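Local coordinates for 30-kDa cleavage and polyadenylation specificity factor 30 (Arabidopsis thaliana, PDB 5ZUU), which serves in the mRNA cleavage and polyadenylation specificity complex and, through this YTH domain, binds RNA carrying N6-methyladenosine, at residues E28-W39 against Y84-H92. Residues are numbered along the deposited sequence; the frame is centred on the assembly and turned at random.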
loop_
_atom_site.group_PDB
_atom_site.type_symbol
_atom_site.label_atom_id
_atom_site.label_comp_id
_atom_site.label_asym_id
_atom_site.label_seq_id
_atom_site.Cartn_x
_atom_site.Cartn_y
_atom_site.Cartn_z
ATOM N N GLU A 28 2.943 5.051 13.019
ATOM C CA GLU A 28 4.064 4.210 13.455
ATOM C C GLU A 28 4.058 2.940 12.661
ATOM O O GLU A 28 5.110 2.554 12.198
ATOM C CB GLU A 28 4.051 3.901 14.945
ATOM C CG GLU A 28 4.174 5.135 15.831
ATOM C CD GLU A 28 2.828 5.785 16.197
ATOM O OE1 GLU A 28 2.423 5.731 17.392
ATOM O OE2 GLU A 28 2.172 6.359 15.295
ATOM N N ASN A 29 2.921 2.262 12.494
ATOM C CA ASN A 29 2.911 0.983 11.749
ATOM C C ASN A 29 3.261 1.138 10.270
ATOM O O ASN A 29 3.928 0.360 9.713
ATOM C CB ASN A 29 1.604 0.223 11.937
ATOM C CG ASN A 29 1.425 -0.310 13.360
ATOM O OD1 ASN A 29 0.363 -0.761 13.736
ATOM N ND2 ASN A 29 2.456 -0.247 14.118
ATOM N N PHE A 30 2.726 2.170 9.683
ATOM C CA PHE A 30 3.029 2.492 8.313
ATOM C C PHE A 30 4.546 2.683 8.111
ATOM O O PHE A 30 5.148 2.179 7.166
ATOM C CB PHE A 30 2.223 3.739 7.930
ATOM C CG PHE A 30 2.741 4.438 6.717
ATOM C CD1 PHE A 30 2.824 3.764 5.518
ATOM C CD2 PHE A 30 3.179 5.797 6.790
ATOM C CE1 PHE A 30 3.291 4.419 4.387
ATOM C CE2 PHE A 30 3.626 6.448 5.672
ATOM C CZ PHE A 30 3.701 5.738 4.465
ATOM N N GLU A 31 5.145 3.438 9.019
ATOM C CA GLU A 31 6.633 3.641 8.988
ATOM C C GLU A 31 7.447 2.402 9.197
ATOM O O GLU A 31 8.382 2.163 8.475
ATOM C CB GLU A 31 7.043 4.762 9.917
ATOM C CG GLU A 31 6.536 6.059 9.324
ATOM C CD GLU A 31 6.795 7.266 10.166
ATOM O OE1 GLU A 31 7.669 7.195 11.042
ATOM O OE2 GLU A 31 6.119 8.290 9.908
ATOM N N LEU A 32 6.992 1.548 10.094
ATOM C CA LEU A 32 7.570 0.237 10.259
ATOM C C LEU A 32 7.449 -0.619 8.996
ATOM O O LEU A 32 8.395 -1.355 8.616
ATOM C CB LEU A 32 6.888 -0.464 11.432
ATOM C CG LEU A 32 7.726 -1.440 12.248
ATOM C CD1 LEU A 32 8.897 -0.738 12.924
ATOM C CD2 LEU A 32 6.860 -2.102 13.310
ATOM N N SER A 33 6.277 -0.556 8.355
ATOM C CA SER A 33 6.112 -1.258 7.094
ATOM C C SER A 33 7.148 -0.829 6.032
ATOM O O SER A 33 7.717 -1.621 5.296
ATOM C CB SER A 33 4.699 -1.026 6.581
ATOM O OG SER A 33 4.534 -1.663 5.365
ATOM N N VAL A 34 7.353 0.467 5.971
ATOM C CA VAL A 34 8.297 1.065 5.026
ATOM C C VAL A 34 9.720 0.606 5.314
ATOM O O VAL A 34 10.447 0.258 4.390
ATOM C CB VAL A 34 8.180 2.598 5.057
ATOM C CG1 VAL A 34 9.316 3.236 4.281
ATOM C CG2 VAL A 34 6.835 3.026 4.463
ATOM N N GLN A 35 10.117 0.587 6.582
ATOM C CA GLN A 35 11.482 0.164 6.945
ATOM C C GLN A 35 11.696 -1.331 6.708
ATOM O O GLN A 35 12.786 -1.752 6.356
ATOM C CB GLN A 35 11.816 0.569 8.403
ATOM C CG GLN A 35 13.104 -0.028 8.992
ATOM C CD GLN A 35 14.330 0.300 8.176
ATOM O OE1 GLN A 35 14.531 1.455 7.776
ATOM N NE2 GLN A 35 15.155 -0.707 7.910
ATOM N N GLN A 36 10.646 -2.134 6.873
ATOM C CA GLN A 36 10.783 -3.592 6.822
ATOM C C GLN A 36 10.229 -4.275 5.601
ATOM O O GLN A 36 10.510 -5.421 5.408
ATOM C CB GLN A 36 10.117 -4.151 8.088
ATOM C CG GLN A 36 10.895 -3.721 9.312
ATOM C CD GLN A 36 10.235 -4.089 10.590
ATOM O OE1 GLN A 36 9.434 -5.016 10.666
ATOM N NE2 GLN A 36 10.577 -3.350 11.634
ATOM N N GLY A 37 9.417 -3.618 4.779
ATOM C CA GLY A 37 8.845 -4.337 3.621
ATOM C C GLY A 37 7.821 -5.404 3.943
ATOM O O GLY A 37 7.721 -6.467 3.267
ATOM N N VAL A 38 7.005 -5.073 4.928
ATOM C CA VAL A 38 6.111 -6.013 5.570
ATOM C C VAL A 38 4.835 -5.334 5.985
ATOM O O VAL A 38 4.863 -4.195 6.355
ATOM C CB VAL A 38 6.905 -6.601 6.759
ATOM C CG1 VAL A 38 6.252 -6.435 8.097
ATOM C CG2 VAL A 38 7.291 -8.022 6.467
ATOM N N TRP A 39 3.715 -6.031 5.901
ATOM C CA TRP A 39 2.477 -5.565 6.465
ATOM C C TRP A 39 1.737 -6.726 7.102
ATOM O O TRP A 39 2.021 -7.886 6.825
ATOM C CB TRP A 39 1.590 -4.923 5.369
ATOM C CG TRP A 39 0.359 -4.120 5.901
ATOM C CD1 TRP A 39 -0.937 -4.355 5.628
ATOM C CD2 TRP A 39 0.364 -3.031 6.824
ATOM N NE1 TRP A 39 -1.744 -3.499 6.290
ATOM C CE2 TRP A 39 -0.977 -2.641 7.012
ATOM C CE3 TRP A 39 1.367 -2.310 7.457
ATOM C CZ2 TRP A 39 -1.341 -1.545 7.825
ATOM C CZ3 TRP A 39 1.026 -1.276 8.261
ATOM C CH2 TRP A 39 -0.328 -0.911 8.485
ATOM N N TYR A 84 5.766 -18.129 7.096
ATOM C CA TYR A 84 6.469 -17.209 7.934
ATOM C C TYR A 84 7.144 -16.105 7.069
ATOM O O TYR A 84 7.793 -16.385 6.087
ATOM C CB TYR A 84 7.530 -17.896 8.777
ATOM C CG TYR A 84 8.368 -16.888 9.514
ATOM C CD1 TYR A 84 7.895 -16.267 10.642
ATOM C CD2 TYR A 84 9.621 -16.523 9.031
ATOM C CE1 TYR A 84 8.669 -15.311 11.311
ATOM C CE2 TYR A 84 10.419 -15.614 9.688
ATOM C CZ TYR A 84 9.943 -15.002 10.825
ATOM O OH TYR A 84 10.758 -14.095 11.461
ATOM N N ILE A 85 6.987 -14.875 7.517
ATOM C CA ILE A 85 7.656 -13.731 6.929
ATOM C C ILE A 85 8.523 -12.964 7.941
ATOM O O ILE A 85 9.660 -12.652 7.622
ATOM C CB ILE A 85 6.625 -12.839 6.199
ATOM C CG1 ILE A 85 6.214 -13.515 4.871
ATOM C CG2 ILE A 85 7.121 -11.439 5.977
ATOM C CD1 ILE A 85 7.307 -13.737 3.839
ATOM N N GLY A 86 8.014 -12.661 9.124
ATOM C CA GLY A 86 8.853 -12.012 10.107
ATOM C C GLY A 86 8.872 -10.500 10.052
ATOM O O GLY A 86 8.361 -9.866 9.120
ATOM N N GLY A 87 9.444 -9.929 11.097
ATOM C CA GLY A 87 9.468 -8.502 11.271
ATOM C C GLY A 87 8.243 -8.028 11.994
ATOM O O GLY A 87 7.671 -8.743 12.798
ATOM N N GLY A 88 7.862 -6.790 11.713
ATOM C CA GLY A 88 6.618 -6.209 12.181
ATOM C C GLY A 88 6.190 -6.683 13.552
ATOM O O GLY A 88 5.279 -7.514 13.660
ATOM N N ASN A 89 6.859 -6.204 14.600
ATOM C CA ASN A 89 6.158 -6.068 15.856
ATOM C C ASN A 89 5.385 -4.725 15.845
ATOM O O ASN A 89 5.953 -3.651 15.919
ATOM C CB ASN A 89 7.061 -6.253 17.078
ATOM C CG ASN A 89 6.282 -6.811 18.255
ATOM O OD1 ASN A 89 5.467 -6.094 18.842
ATOM N ND2 ASN A 89 6.457 -8.113 18.544
ATOM N N TRP A 90 4.075 -4.834 15.758
ATOM C CA TRP A 90 3.215 -3.736 15.434
ATOM C C TRP A 90 2.758 -3.111 16.724
ATOM O O TRP A 90 2.633 -3.797 17.749
ATOM C CB TRP A 90 1.987 -4.239 14.624
ATOM C CG TRP A 90 2.344 -5.000 13.371
ATOM C CD1 TRP A 90 2.215 -6.344 13.153
ATOM C CD2 TRP A 90 2.934 -4.464 12.193
ATOM N NE1 TRP A 90 2.656 -6.655 11.905
ATOM C CE2 TRP A 90 3.102 -5.530 11.292
ATOM C CE3 TRP A 90 3.292 -3.178 11.794
ATOM C CZ2 TRP A 90 3.665 -5.363 10.021
ATOM C CZ3 TRP A 90 3.819 -3.005 10.543
ATOM C CH2 TRP A 90 3.992 -4.090 9.652
ATOM N N LYS A 91 2.501 -1.818 16.686
ATOM C CA LYS A 91 1.800 -1.151 17.765
ATOM C C LYS A 91 0.285 -1.431 17.664
ATOM O O LYS A 91 -0.261 -1.386 16.584
ATOM C CB LYS A 91 2.098 0.348 17.670
ATOM C CG LYS A 91 1.238 1.271 18.527
ATOM C CD LYS A 91 1.416 2.725 18.107
ATOM C CE LYS A 91 0.524 3.662 18.905
ATOM N NZ LYS A 91 1.247 4.030 20.146
ATOM N N HIS A 92 -0.380 -1.755 18.776
ATOM C CA HIS A 92 -1.858 -1.653 18.888
ATOM C C HIS A 92 -2.318 -1.422 20.317
ATOM O O HIS A 92 -1.571 -1.723 21.228
ATOM C CB HIS A 92 -2.580 -2.861 18.255
ATOM C CG HIS A 92 -2.228 -4.198 18.836
ATOM N ND1 HIS A 92 -0.930 -4.622 19.026
ATOM C CD2 HIS A 92 -3.019 -5.235 19.210
ATOM C CE1 HIS A 92 -0.936 -5.846 19.528
ATOM N NE2 HIS A 92 -2.191 -6.238 19.652
#
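Trp-90 turns one indole face to the edge of Trp-39, while the CA of Gly-88 lies over the opposite face, offset toward the rim. At the Trp-90 edge sits the helix carbonyl Asn-29 O, 3.5 Å from Trp-90 CZ3. The two tryptophans meet in a T-shaped pair, the ring planes of Trp-39 and Trp-90 at 72° and Trp-39 CE3 3.9 Å from Trp-90 CH2. Both indoles also pack on a modified group of the bound ligand, probably the methylated adenosine, consistent with two walls of the aromatic cage of a YTH domain, where broad, flat side chains suit a methylated base. The contact thus joins helix 27-36 and edge strand 38-39 to the loop before strand 103-114, bringing these two probable cage walls together.

Two aliphatic side chains also reach the Trp-90 ring: Val-38 CG1 touches Trp-90 CZ2 at 3.4 Å, and Leu-32 CD2 lies 4.0 Å from Trp-90 CE3. The indole nitrogen NE1 is hydrogen-bonded to Asn-102, which helps fix the ring's rotation. With an alanine here in place of the indole, the Trp-39 edge would probably lose the face it leans on, the bound modified group one of its flat neighbours, and Asn-102 its NE1 donor.

Val-38 CG2 fits tightly against Ile-85 CG2, at 3.5 Å. Glycine suits position 88 because a CB there would run into the Trp-90 ring, and Gly-87 because one would strike Gln-36 OE1. Near the start of helix 27-36, the long, exposed side chains of Glu-28 and Lys-91 form a salt bridge, OE1 to NZ 3.4 Å. At the helix's other end Gln-36, extended beyond CG (chi2 173°), reaches the loop backbone: Gly-88 N donates to Gln-36 OE1 at 2.6 Å, the donor lying in the carbonyl plane and the N-H...O angle 161°.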